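Local coordinates for protein Gp26 (Listeria phage P40, PDB 4JZ5) that probably cleaves the glycan strands of Listeria cell-wall peptidoglycan, as the catalytic domain of a phage endolysin of glycosyl hydrolase family 25, at residues N92-L97 / I136-G141; L114-E119 / V147-G152; E131-I136 / K163-L168. All blocks are in the same frame, centred on the assembly; numbering follows the deposited sequence.

How the contacts relate
The three contacts lie side by side in the strand and helix layers of a single GH25 domain. Along the chain come helix 87-106, strand 114-117, helix 128-143, strand 147-152 and the loop before strand 169-172, and the contacts' segments alternate. Contact 1 packs the two helices together. Contact 2 pairs the two strands. Contact 3 ties the second helix to the loop. The centre of contact 2 lies about 12 Å from that of contact 1 and about 9 Å from that of contact 3; the centres of contacts 1 and 3 are about 10 Å apart. These two share I136 and are linked by a salt bridge from K140 to D167. Together they join the barrel wall to its outer helices.

Contact 1. Residues N92-L97 / I136-G141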
ATOM      1  N   ASN A  92      -3.912 -15.961   9.135  1.00  6.81           N
ATOM      2  CA  ASN A  92      -2.783 -16.473   8.368  1.00  7.11           C
ATOM      3  C   ASN A  92      -2.335 -15.457   7.318  1.00  5.88           C
ATOM      4  O   ASN A  92      -1.134 -15.301   7.071  1.00  6.41           O
ATOM      5  CB  ASN A  92      -3.112 -17.820   7.734  1.00  7.79           C
ATOM      6  CG  ASN A  92      -3.271 -18.925   8.758  1.00  9.39           C
ATOM      7  OD1 ASN A  92      -2.777 -18.826   9.875  1.00 11.46           O
ATOM      8  ND2 ASN A  92      -3.946 -19.993   8.371  1.00 10.55           N
ATOM      9  N   GLU A  93      -3.282 -14.741   6.714  1.00  5.57           N
ATOM     10  CA  GLU A  93      -2.918 -13.683   5.780  1.00  5.51           C
ATOM     11  C   GLU A  93      -2.244 -12.514   6.499  1.00  5.66           C
ATOM     12  O   GLU A  93      -1.273 -11.940   5.989  1.00  5.64           O
ATOM     13  CB  GLU A  93      -4.135 -13.192   4.983  1.00  5.47           C
ATOM     14  CG  GLU A  93      -4.552 -14.207   3.924  1.00  6.18           C
ATOM     15  CD  GLU A  93      -5.284 -13.632   2.736  1.00  5.16           C
ATOM     16  OE1 GLU A  93      -5.304 -12.380   2.557  1.00  5.40           O
ATOM     17  OE2 GLU A  93      -5.806 -14.442   1.946  1.00  6.43           O
ATOM     18  N   ALA A  94      -2.728 -12.149   7.679  1.00  5.27           N
ATOM     19  CA  ALA A  94      -2.052 -11.124   8.466  1.00  6.30           C
ATOM     20  C   ALA A  94      -0.606 -11.540   8.737  1.00  5.66           C
ATOM     21  O   ALA A  94       0.305 -10.705   8.655  1.00  6.17           O
ATOM     22  CB  ALA A  94      -2.803 -10.882   9.755  1.00  6.52           C
ATOM     23  N   ASN A  95      -0.392 -12.819   9.026  1.00  6.10           N
ATOM     24  CA  ASN A  95       0.961 -13.310   9.249  1.00  7.37           C
ATOM     25  C   ASN A  95       1.833 -13.276   8.002  1.00  6.34           C
ATOM     26  O   ASN A  95       3.046 -13.185   8.110  1.00  7.25           O
ATOM     27  CB  ASN A  95       0.930 -14.714   9.828  1.00  8.65           C
ATOM     28  CG  ASN A  95       0.515 -14.722  11.276  1.00 10.44           C
ATOM     29  OD1 ASN A  95       0.715 -13.742  11.991  1.00 11.80           O
ATOM     30  ND2 ASN A  95      -0.038 -15.840  11.729  1.00 13.20           N
ATOM     31  N   MET A  96       1.238 -13.326   6.813  1.00  6.38           N
ATOM     32  CA  MET A  96       2.005 -13.126   5.576  1.00  7.22           C
ATOM     33  C   MET A  96       2.612 -11.732   5.561  1.00  5.87           C
ATOM     34  O   MET A  96       3.776 -11.538   5.219  1.00  6.60           O
ATOM     35  CB  MET A  96       1.111 -13.277   4.338  1.00  7.88           C
ATOM     36  CG  MET A  96       0.642 -14.691   4.036  1.00 11.83           C
ATOM     37  SD  MET A  96       1.932 -15.813   3.424  1.00 10.28           S
ATOM     38  CE  MET A  96       2.241 -15.215   1.775  1.00 12.59           C
ATOM     39  N   LEU A  97       1.805 -10.735   5.890  1.00  5.88           N
ATOM     40  CA  LEU A  97       2.291  -9.368   5.906  1.00  5.41           C
ATOM     41  C   LEU A  97       3.364  -9.192   6.990  1.00  5.38           C
ATOM     42  O   LEU A  97       4.386  -8.542   6.751  1.00  6.05           O
ATOM     43  CB  LEU A  97       1.134  -8.390   6.085  1.00  5.63           C
ATOM     44  CG  LEU A  97       1.483  -6.897   6.119  1.00  5.68           C
ATOM     45  CD1 LEU A  97       2.335  -6.434   4.937  1.00  6.36           C
ATOM     46  CD2 LEU A  97       0.213  -6.083   6.189  1.00  5.97           C
ATOM     47  N   ILE A 136      -6.038  -6.198  10.575  1.00  4.59           N
ATOM     48  CA  ILE A 136      -5.292  -5.010  10.969  1.00  5.25           C
ATOM     49  C   ILE A 136      -4.862  -5.093  12.434  1.00  5.44           C
ATOM     50  O   ILE A 136      -3.702  -4.814  12.751  1.00  5.66           O
ATOM     51  CB  ILE A 136      -6.131  -3.759  10.668  1.00  5.11           C
ATOM     52  CG1 ILE A 136      -6.218  -3.566   9.143  1.00  5.39           C
ATOM     53  CG2 ILE A 136      -5.576  -2.525  11.380  1.00  6.11           C
ATOM     54  CD1 ILE A 136      -7.239  -2.547   8.714  1.00  8.12           C
ATOM     55  N   ASP A 137      -5.770  -5.501  13.313  1.00  5.79           N
ATOM     56  CA  ASP A 137      -5.424  -5.655  14.711  1.00  6.31           C
ATOM     57  C   ASP A 137      -4.272  -6.636  14.863  1.00  5.74           C
ATOM     58  O   ASP A 137      -3.375  -6.433  15.691  1.00  6.77           O
ATOM     59  CB  ASP A 137      -6.596  -6.217  15.504  1.00  7.03           C
ATOM     60  CG  ASP A 137      -7.770  -5.252  15.659  1.00  7.89           C
ATOM     61  OD1 ASP A 137      -7.655  -4.069  15.317  1.00  8.54           O
ATOM     62  OD2 ASP A 137      -8.822  -5.715  16.161  1.00 10.87           O
ATOM     63  N   HIS A 138      -4.303  -7.738  14.124  1.00  5.61           N
ATOM     64  CA  HIS A 138      -3.252  -8.728  14.257  1.00  5.83           C
ATOM     65  C   HIS A 138      -1.901  -8.168  13.833  1.00  5.71           C
ATOM     66  O   HIS A 138      -0.899  -8.324  14.535  1.00  6.19           O
ATOM     67  CB  HIS A 138      -3.594  -9.993  13.473  1.00  6.83           C
ATOM     68  CG  HIS A 138      -2.678 -11.125  13.772  1.00  6.73           C
ATOM     69  ND1 HIS A 138      -2.755 -11.830  14.951  1.00  8.65           N
ATOM     70  CD2 HIS A 138      -1.652 -11.666  13.075  1.00  8.09           C
ATOM     71  CE1 HIS A 138      -1.815 -12.758  14.966  1.00  8.83           C
ATOM     72  NE2 HIS A 138      -1.135 -12.683  13.840  1.00  9.45           N
ATOM     73  N   VAL A 139      -1.864  -7.515  12.679  1.00  5.46           N
ATOM     74  CA  VAL A 139      -0.602  -6.988  12.186  1.00  5.58           C
ATOM     75  C   VAL A 139      -0.044  -5.914  13.136  1.00  5.24           C
ATOM     76  O   VAL A 139       1.147  -5.913  13.449  1.00  6.08           O
ATOM     77  CB  VAL A 139      -0.752  -6.436  10.763  1.00  5.11           C
ATOM     78  CG1 VAL A 139       0.548  -5.809  10.293  1.00  6.10           C
ATOM     79  CG2 VAL A 139      -1.200  -7.530   9.810  1.00  5.66           C
ATOM     80  N   LYS A 140      -0.898  -5.005  13.584  1.00  5.25           N
ATOM     81  CA  LYS A 140      -0.466  -3.968  14.530  1.00  6.38           C
ATOM     82  C   LYS A 140       0.061  -4.611  15.808  1.00  6.80           C
ATOM     83  O   LYS A 140       1.112  -4.207  16.329  1.00  7.95           O
ATOM     84  CB  LYS A 140      -1.617  -3.011  14.860  1.00  6.33           C
ATOM     85  CG  LYS A 140      -1.948  -2.057  13.718  1.00  6.57           C
ATOM     86  CD  LYS A 140      -3.180  -1.212  13.989  1.00  8.14           C
ATOM     87  CE  LYS A 140      -3.067  -0.302  15.209  1.00  7.52           C
ATOM     88  NZ  LYS A 140      -1.980   0.708  15.078  1.00  7.69           N
ATOM     89  N   GLY A 141      -0.650  -5.606  16.320  1.00  6.74           N
ATOM     90  CA  GLY A 141      -0.253  -6.243  17.559  1.00  7.04           C
ATOM     91  C   GLY A 141       1.035  -7.031  17.467  1.00  6.63           C
ATOM     92  O   GLY A 141       1.724  -7.191  18.475  1.00  8.12           O
TER
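The CB of A94 lies against the imidazole of H138, with CD2 as its nearest ring atom at 3.6 Å. It meets the ring obliquely. The same methyl touches the CG2 branch of V139 at 3.7 Å, so it fits between two consecutive side chains of helix 128-143. A94 and V139 are the pair with the closest CA atoms, at 5.7 Å. The axes of the two short segments approach to 8.9 Å and cross at -39°.

On the outer side, N95 takes over. Its OD1 accepts a hydrogen bond from H138 NE2 at 2.8 Å. The oxygen lies close to the ring plane, at its edge. The bond is bent at the hydrogen, to 140°, and the donor is tilted from the carbonyl plane of N95. H138 reaches across because its CG is anti to the backbone N (chi1 -170°), which carries the ring toward helix 87-106.

Further in, L97 crosses V139 at about a right angle, with CD2 and CG1 4.1 Å apart. L97 also reaches L78 and H80 of strand 76-81, while V139 rests on V147 of strand 147-152. The contact thus runs from a polar outer side to an apolar base on the sheet. Such packing of neighbouring helices around a parallel strand layer is typical of the beta/alpha-barrel fold of family 25 glycosyl hydrolases.

Contact 2. Residues L114-E119 / V147-G152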
ATOM      1  N   LEU A 114       2.506  -0.138   7.003  1.00  4.50           N
ATOM      2  CA  LEU A 114       1.949  -1.332   6.398  1.00  4.93           C
ATOM      3  C   LEU A 114       0.501  -1.068   6.015  1.00  4.46           C
ATOM      4  O   LEU A 114      -0.143  -0.192   6.577  1.00  4.57           O
ATOM      5  CB  LEU A 114       2.017  -2.507   7.381  1.00  4.98           C
ATOM      6  CG  LEU A 114       3.408  -2.817   7.945  1.00  5.28           C
ATOM      7  CD1 LEU A 114       3.296  -3.816   9.075  1.00  6.75           C
ATOM      8  CD2 LEU A 114       4.353  -3.350   6.878  1.00  7.12           C
ATOM      9  N   PHE A 115      -0.006  -1.828   5.039  1.00  4.29           N
ATOM     10  CA  PHE A 115      -1.369  -1.634   4.555  1.00  4.45           C
ATOM     11  C   PHE A 115      -2.059  -2.940   4.213  1.00  4.12           C
ATOM     12  O   PHE A 115      -1.455  -3.870   3.683  1.00  4.56           O
ATOM     13  CB  PHE A 115      -1.366  -0.796   3.275  1.00  4.21           C
ATOM     14  CG  PHE A 115      -0.970   0.624   3.481  1.00  4.37           C
ATOM     15  CD1 PHE A 115      -1.921   1.562   3.833  1.00  5.91           C
ATOM     16  CD2 PHE A 115       0.325   1.037   3.308  1.00  5.94           C
ATOM     17  CE1 PHE A 115      -1.582   2.887   4.017  1.00  7.73           C
ATOM     18  CE2 PHE A 115       0.664   2.368   3.501  1.00  7.48           C
ATOM     19  CZ  PHE A 115      -0.292   3.277   3.859  1.00  8.66           C
ATOM     20  N   LEU A 116      -3.358  -2.965   4.504  1.00  4.31           N
ATOM     21  CA  LEU A 116      -4.275  -3.960   3.992  1.00  4.48           C
ATOM     22  C   LEU A 116      -4.929  -3.406   2.721  1.00  4.35           C
ATOM     23  O   LEU A 116      -5.618  -2.380   2.774  1.00  5.07           O
ATOM     24  CB  LEU A 116      -5.355  -4.243   5.032  1.00  4.38           C
ATOM     25  CG  LEU A 116      -6.507  -5.137   4.594  1.00  5.11           C
ATOM     26  CD1 LEU A 116      -5.997  -6.468   4.093  1.00  5.91           C
ATOM     27  CD2 LEU A 116      -7.483  -5.353   5.739  1.00  5.86           C
ATOM     28  N   ASP A 117      -4.721  -4.083   1.594  1.00  4.57           N
ATOM     29  CA  ASP A 117      -5.376  -3.768   0.319  1.00  4.66           C
ATOM     30  C   ASP A 117      -6.550  -4.723   0.174  1.00  4.56           C
ATOM     31  O   ASP A 117      -6.359  -5.943  -0.016  1.00  5.31           O
ATOM     32  CB  ASP A 117      -4.330  -3.959  -0.793  1.00  5.67           C
ATOM     33  CG  ASP A 117      -4.873  -3.831  -2.201  1.00  6.83           C
ATOM     34  OD1 ASP A 117      -6.080  -3.954  -2.415  1.00  6.98           O
ATOM     35  OD2 ASP A 117      -4.053  -3.636  -3.121  1.00  9.25           O
ATOM     36  N   TYR A 118      -7.760  -4.195   0.352  1.00  5.17           N
ATOM     37  CA  TYR A 118      -8.956  -5.031   0.407  1.00  5.71           C
ATOM     38  C   TYR A 118      -9.907  -4.564  -0.666  1.00  7.90           C
ATOM     39  O   TYR A 118     -10.621  -3.567  -0.458  1.00  8.37           O
ATOM     40  CB  TYR A 118      -9.649  -4.995   1.787  1.00  7.42           C
ATOM     41  CG  TYR A 118     -10.602  -6.155   1.913  1.00  6.48           C
ATOM     42  CD1 TYR A 118     -10.161  -7.396   2.319  1.00  6.59           C
ATOM     43  CD2 TYR A 118     -11.923  -6.039   1.537  1.00  7.63           C
ATOM     44  CE1 TYR A 118     -11.011  -8.482   2.368  1.00  6.54           C
ATOM     45  CE2 TYR A 118     -12.782  -7.119   1.588  1.00  7.15           C
ATOM     46  CZ  TYR A 118     -12.322  -8.339   1.980  1.00  7.26           C
ATOM     47  OH  TYR A 118     -13.198  -9.400   2.009  1.00  7.35           O
ATOM     48  N   GLU A 119      -9.913  -5.256  -1.805  1.00  7.44           N
ATOM     49  CA  GLU A 119     -10.683  -4.786  -2.948  1.00  9.27           C
ATOM     50  C   GLU A 119     -11.453  -5.894  -3.673  1.00  8.65           C
ATOM     51  O   GLU A 119     -12.030  -5.658  -4.734  1.00  9.32           O
ATOM     52  CB  GLU A 119      -9.758  -4.046  -3.901  1.00 10.77           C
ATOM     53  CG  GLU A 119      -8.703  -4.909  -4.538  1.00 10.35           C
ATOM     54  CD  GLU A 119      -7.703  -4.088  -5.376  1.00  9.21           C
ATOM     55  OE1 GLU A 119      -6.638  -3.681  -4.889  1.00  8.59           O
ATOM     56  OE2 GLU A 119      -7.973  -3.856  -6.574  1.00 12.70           O
ATOM     57  N   VAL A 147      -0.698   0.565  10.531  1.00  5.27           N
ATOM     58  CA  VAL A 147      -1.330  -0.191   9.455  1.00  5.13           C
ATOM     59  C   VAL A 147      -2.536   0.583   8.957  1.00  5.00           C
ATOM     60  O   VAL A 147      -3.450   0.886   9.728  1.00  5.64           O
ATOM     61  CB  VAL A 147      -1.793  -1.578   9.933  1.00  5.46           C
ATOM     62  CG1 VAL A 147      -2.443  -2.347   8.798  1.00  6.47           C
ATOM     63  CG2 VAL A 147      -0.633  -2.361  10.510  1.00  6.67           C
ATOM     64  N   GLY A 148      -2.546   0.869   7.658  1.00  4.31           N
ATOM     65  CA  GLY A 148      -3.662   1.518   7.010  1.00  5.25           C
ATOM     66  C   GLY A 148      -4.463   0.576   6.126  1.00  4.07           C
ATOM     67  O   GLY A 148      -4.217  -0.630   6.089  1.00  4.61           O
ATOM     68  N   LEU A 149      -5.435   1.159   5.420  1.00  4.32           N
ATOM     69  CA  LEU A 149      -6.419   0.419   4.653  1.00  4.62           C
ATOM     70  C   LEU A 149      -6.557   1.076   3.291  1.00  4.11           C
ATOM     71  O   LEU A 149      -6.681   2.290   3.199  1.00  4.58           O
ATOM     72  CB  LEU A 149      -7.758   0.432   5.379  1.00  4.73           C
ATOM     73  CG  LEU A 149      -8.916  -0.289   4.701  1.00  5.00           C
ATOM     74  CD1 LEU A 149      -8.657  -1.771   4.531  1.00  5.73           C
ATOM     75  CD2 LEU A 149     -10.188  -0.058   5.509  1.00  7.09           C
ATOM     76  N   TYR A 150      -6.544   0.239   2.248  1.00  4.76           N
ATOM     77  CA  TYR A 150      -6.687   0.676   0.862  1.00  4.16           C
ATOM     78  C   TYR A 150      -7.871  -0.004   0.202  1.00  4.29           C
ATOM     79  O   TYR A 150      -8.038  -1.215   0.303  1.00  5.02           O
ATOM     80  CB  TYR A 150      -5.421   0.340   0.059  1.00  4.29           C
ATOM     81  CG  TYR A 150      -5.580   0.427  -1.445  1.00  4.56           C
ATOM     82  CD1 TYR A 150      -6.085  -0.651  -2.178  1.00  5.25           C
ATOM     83  CD2 TYR A 150      -5.213   1.577  -2.132  1.00  5.03           C
ATOM     84  CE1 TYR A 150      -6.227  -0.584  -3.539  1.00  5.65           C
ATOM     85  CE2 TYR A 150      -5.358   1.657  -3.502  1.00  5.03           C
ATOM     86  CZ  TYR A 150      -5.858   0.567  -4.205  1.00  5.12           C
ATOM     87  OH  TYR A 150      -6.014   0.591  -5.569  1.00  7.02           O
ATOM     88  N   ALA A 151      -8.637   0.793  -0.548  1.00  4.93           N
ATOM     89  CA  ALA A 151      -9.608   0.284  -1.508  1.00  5.62           C
ATOM     90  C   ALA A 151      -9.990   1.429  -2.441  1.00  5.28           C
ATOM     91  O   ALA A 151      -9.691   2.607  -2.184  1.00  5.48           O
ATOM     92  CB  ALA A 151     -10.841  -0.271  -0.813  1.00  6.80           C
ATOM     93  N   GLY A 152     -10.631   1.101  -3.556  1.00  6.26           N
ATOM     94  CA  GLY A 152     -11.249   2.115  -4.379  1.00  6.84           C
ATOM     95  C   GLY A 152     -12.428   2.770  -3.671  1.00  6.62           C
ATOM     96  O   GLY A 152     -13.075   2.167  -2.812  1.00  6.53           O
TER
HETATM   97  O   HOH W   1      -5.915  -1.942  -7.034  1.00 15.33           O
HETATM   98  O   HOH W   2      -7.841  -0.981  -7.212  1.00 24.55           O
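L116 and L149 lie side by side and point the same way, with CD2 of L116 4.0 Å from CD1 of L149. They sit on the sheet face that also carries L114 and V147, toward helix 128-143. F115 is on the other face, where packing is tight. Its CD1 lies 3.6 Å from the CA of G148, and its ring fills the place where a side chain at G148 would point.

Four backbone hydrogen bonds hold the strands just as closely: G148 N to L114 O, L116 N to G148 O, Y150 N to L116 O and Y118 N to Y150 O. The strands are parallel and helix 128-143 connects them. This is a beta-alpha-beta unit, its strands in the barrel wall and its helix outside.

At the C-terminal ends of the strands the contact becomes polar, and waters enter beside E119. D117 and E119 here are consistent with the D-x-E acidic pair of family 25. D117 OD1 meets the ring edge at CD1 of Y150, 3.3 Å away, with carboxylate and ring planes 62° apart. E119 OE1 comes to the same edge, 3.4 Å from CE1 of Y150, and is 2.6 Å from D117 OD1. Two waters each donate to both E119 OE2 and Y150 OH. Y150 OH is also hydrogen-bonded to Q193, and W170 meets the rings of F115 and Y150 edge-to-face.

Contact 3. Residues E131-I136 / K163-L168; sequences ECQRFI and KVKHDL
Q133 grips the backbone of K165 with both ends of its amide. Its OE1 accepts from K165 N at 2.8 Å, and its NE2 donates to K165 O at 2.9 Å. Both bonds are nearly straight, at 173°. Each donor lies in the plane of the carbonyl it reaches, on a lone pair. The amide works as a two-pronged clamp on one residue of the loop.

Beside it, I136 places CD1 3.7 Å from CG1 of V164 and 4.0 Å from CB of H166. C132 adds its CB against CG2 of V164.

The Q133 chain leaves the helix with CG anti to the backbone N (chi1 -166°) and then bends at chi2 (69°), which brings the amide to the loop. D137, one turn on, accepts a second bond from NE2. A water donates to both Q133 OE1 and K163 O. Further out, L168 N donates to H166 ND1, and D167 forms a salt bridge with K140 of the same helix.

Both amide ends have at least two partners, which fixes the flip of the Q133 amide. The Q133 side chain therefore holds the loop before strand 169-172 by its backbone N and O, while the far end of the K165 side chain leads away.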
ATOM      1  N   GLU A 131     -13.667  -8.590   9.403  1.00  5.72           N
ATOM      2  CA  GLU A 131     -12.501  -9.364   9.019  1.00  5.62           C
ATOM      3  C   GLU A 131     -11.314  -8.456   8.704  1.00  5.44           C
ATOM      4  O   GLU A 131     -10.188  -8.776   9.070  1.00  5.34           O
ATOM      5  CB  GLU A 131     -12.830 -10.312   7.872  1.00  6.52           C
ATOM      6  CG  GLU A 131     -13.837 -11.399   8.271  1.00  6.97           C
ATOM      7  CD  GLU A 131     -13.342 -12.272   9.399  1.00  6.57           C
ATOM      8  OE1 GLU A 131     -12.175 -12.681   9.387  1.00  7.29           O
ATOM      9  OE2 GLU A 131     -14.141 -12.541  10.313  1.00 11.22           O
ATOM     10  N   CYS A 132     -11.556  -7.314   8.065  1.00  4.93           N
ATOM     11  CA  CYS A 132     -10.498  -6.339   7.885  1.00  4.70           C
ATOM     12  C   CYS A 132      -9.946  -5.915   9.241  1.00  4.68           C
ATOM     13  O   CYS A 132      -8.744  -5.768   9.399  1.00  4.98           O
ATOM     14  CB  CYS A 132     -11.002  -5.116   7.118  1.00  5.33           C
ATOM     15  SG  CYS A 132     -11.203  -5.401   5.354  1.00  5.63           S
ATOM     16  N   GLN A 133     -10.832  -5.692  10.210  1.00  5.09           N
ATOM     17  CA  GLN A 133     -10.392  -5.290  11.539  1.00  5.39           C
ATOM     18  C   GLN A 133      -9.522  -6.365  12.196  1.00  5.61           C
ATOM     19  O   GLN A 133      -8.496  -6.040  12.809  1.00  5.68           O
ATOM     20  CB  GLN A 133     -11.580  -4.961  12.445  1.00  5.51           C
ATOM     21  CG  GLN A 133     -11.140  -4.220  13.697  1.00  5.52           C
ATOM     22  CD  GLN A 133     -10.678  -2.833  13.358  1.00  5.52           C
ATOM     23  OE1 GLN A 133     -11.475  -2.027  12.876  1.00  6.85           O
ATOM     24  NE2 GLN A 133      -9.390  -2.565  13.490  1.00  6.55           N
ATOM     25  N   ARG A 134      -9.933  -7.626  12.086  1.00  5.59           N
ATOM     26  CA  ARG A 134      -9.138  -8.718  12.635  1.00  5.70           C
ATOM     27  C   ARG A 134      -7.745  -8.739  12.022  1.00  5.35           C
ATOM     28  O   ARG A 134      -6.753  -8.932  12.741  1.00  5.93           O
ATOM     29  CB  ARG A 134      -9.833 -10.063  12.434  1.00  6.39           C
ATOM     30  CG  ARG A 134     -11.143 -10.192  13.199  1.00  6.91           C
ATOM     31  CD  ARG A 134     -11.797 -11.541  12.915  1.00  7.49           C
ATOM     32  NE  ARG A 134     -11.010 -12.635  13.474  1.00  9.38           N
ATOM     33  CZ  ARG A 134     -10.578 -13.702  12.815  1.00  8.55           C
ATOM     34  NH1 ARG A 134     -10.849 -13.893  11.535  1.00  9.02           N
ATOM     35  NH2 ARG A 134      -9.853 -14.597  13.472  1.00 10.25           N
ATOM     36  N   PHE A 135      -7.663  -8.563  10.711  1.00  5.05           N
ATOM     37  CA  PHE A 135      -6.374  -8.531  10.032  1.00  5.32           C
ATOM     38  C   PHE A 135      -5.492  -7.401  10.558  1.00  4.72           C
ATOM     39  O   PHE A 135      -4.339  -7.620  10.924  1.00  5.18           O
ATOM     40  CB  PHE A 135      -6.622  -8.377   8.525  1.00  4.88           C
ATOM     41  CG  PHE A 135      -5.365  -8.297   7.689  1.00  4.55           C
ATOM     42  CD1 PHE A 135      -4.625  -7.129   7.618  1.00  4.81           C
ATOM     43  CD2 PHE A 135      -4.938  -9.398   6.955  1.00  5.25           C
ATOM     44  CE1 PHE A 135      -3.474  -7.062   6.851  1.00  4.98           C
ATOM     45  CE2 PHE A 135      -3.790  -9.334   6.177  1.00  5.32           C
ATOM     46  CZ  PHE A 135      -3.060  -8.161   6.132  1.00  5.48           C
ATOM     47  N   ILE A 136      -6.038  -6.198  10.575  1.00  4.59           N
ATOM     48  CA  ILE A 136      -5.292  -5.010  10.969  1.00  5.25           C
ATOM     49  C   ILE A 136      -4.862  -5.093  12.434  1.00  5.44           C
ATOM     50  O   ILE A 136      -3.702  -4.814  12.751  1.00  5.66           O
ATOM     51  CB  ILE A 136      -6.131  -3.759  10.668  1.00  5.11           C
ATOM     52  CG1 ILE A 136      -6.218  -3.566   9.143  1.00  5.39           C
ATOM     53  CG2 ILE A 136      -5.576  -2.525  11.380  1.00  6.11           C
ATOM     54  CD1 ILE A 136      -7.239  -2.547   8.714  1.00  8.12           C
ATOM     55  N   LYS A 163     -16.038   2.029   8.827  1.00  8.54           N
ATOM     56  CA  LYS A 163     -16.167   1.439  10.155  1.00  8.58           C
ATOM     57  C   LYS A 163     -14.911   0.716  10.634  1.00  7.68           C
ATOM     58  O   LYS A 163     -14.833   0.340  11.800  1.00  9.36           O
ATOM     59  CB  LYS A 163     -17.344   0.480  10.179  1.00  8.63           C
ATOM     60  CG  LYS A 163     -18.676   1.181   9.975  1.00 10.56           C
ATOM     61  CD  LYS A 163     -19.821   0.201  10.010  1.00 12.98           C
ATOM     62  CE  LYS A 163     -21.158   0.901   9.870  1.00 18.79           C
ATOM     63  NZ  LYS A 163     -22.291  -0.049  10.051  1.00 28.65           N
ATOM     64  N   VAL A 164     -13.938   0.510   9.755  1.00  7.30           N
ATOM     65  CA  VAL A 164     -12.670  -0.087  10.162  1.00  6.42           C
ATOM     66  C   VAL A 164     -11.802   0.957  10.855  1.00  6.66           C
ATOM     67  O   VAL A 164     -11.721   2.094  10.398  1.00  7.17           O
ATOM     68  CB  VAL A 164     -11.928  -0.681   8.951  1.00  6.56           C
ATOM     69  CG1 VAL A 164     -10.640  -1.353   9.387  1.00  6.69           C
ATOM     70  CG2 VAL A 164     -12.808  -1.688   8.222  1.00  6.69           C
ATOM     71  N   LYS A 165     -11.182   0.575  11.966  1.00  6.65           N
ATOM     72  CA  LYS A 165     -10.256   1.446  12.688  1.00  6.85           C
ATOM     73  C   LYS A 165      -8.835   1.120  12.280  1.00  5.65           C
ATOM     74  O   LYS A 165      -8.390  -0.026  12.413  1.00  7.36           O
ATOM     75  CB  LYS A 165     -10.418   1.233  14.186  1.00  8.04           C
ATOM     76  CG  LYS A 165     -11.812   1.529  14.677  1.00 14.49           C
ATOM     77  CD  LYS A 165     -11.966   1.159  16.146  1.00 19.29           C
ATOM     78  CE  LYS A 165     -13.299   1.630  16.714  1.00 25.32           C
ATOM     79  NZ  LYS A 165     -14.456   0.992  16.036  1.00 33.36           N
ATOM     80  N   HIS A 166      -8.125   2.108  11.758  1.00  6.33           N
ATOM     81  CA  HIS A 166      -6.774   1.884  11.245  1.00  5.70           C
ATOM     82  C   HIS A 166      -6.078   3.232  11.144  1.00  6.18           C
ATOM     83  O   HIS A 166      -6.641   4.270  11.501  1.00  7.19           O
ATOM     84  CB  HIS A 166      -6.819   1.207   9.877  1.00  5.51           C
ATOM     85  CG  HIS A 166      -7.551   2.017   8.875  1.00  5.60           C
ATOM     86  ND1 HIS A 166      -6.948   3.027   8.170  1.00  6.16           N
ATOM     87  CD2 HIS A 166      -8.863   2.054   8.563  1.00  6.04           C
ATOM     88  CE1 HIS A 166      -7.858   3.633   7.435  1.00  5.50           C
ATOM     89  NE2 HIS A 166      -9.028   3.054   7.643  1.00  6.18           N
ATOM     90  N   ASP A 167      -4.853   3.216  10.639  1.00  5.03           N
ATOM     91  CA  ASP A 167      -3.982   4.370  10.741  1.00  5.44           C
ATOM     92  C   ASP A 167      -3.872   5.261   9.507  1.00  5.79           C
ATOM     93  O   ASP A 167      -3.201   6.297   9.590  1.00  7.10           O
ATOM     94  CB  ASP A 167      -2.582   3.897  11.138  1.00  6.40           C
ATOM     95  CG  ASP A 167      -2.574   3.230  12.484  1.00  6.12           C
ATOM     96  OD1 ASP A 167      -3.097   3.860  13.433  1.00  9.18           O
ATOM     97  OD2 ASP A 167      -2.091   2.097  12.602  1.00  6.95           O
ATOM     98  N   LEU A 168      -4.436   4.886   8.367  1.00  5.51           N
ATOM     99  CA  LEU A 168      -4.321   5.729   7.182  1.00  5.39           C
ATOM    100  C   LEU A 168      -5.285   5.310   6.076  1.00  4.79           C
ATOM    101  O   LEU A 168      -5.281   4.166   5.645  1.00  4.88           O
ATOM    102  CB  LEU A 168      -2.885   5.703   6.661  1.00  6.64           C
ATOM    103  CG  LEU A 168      -2.493   6.897   5.787  1.00  6.81           C
ATOM    104  CD1 LEU A 168      -1.014   7.248   5.984  1.00 10.88           C
ATOM    105  CD2 LEU A 168      -2.769   6.625   4.319  1.00  8.10           C
TER
HETATM  106  O   HOH W   3     -14.132  -2.080  13.162  1.00 10.77           O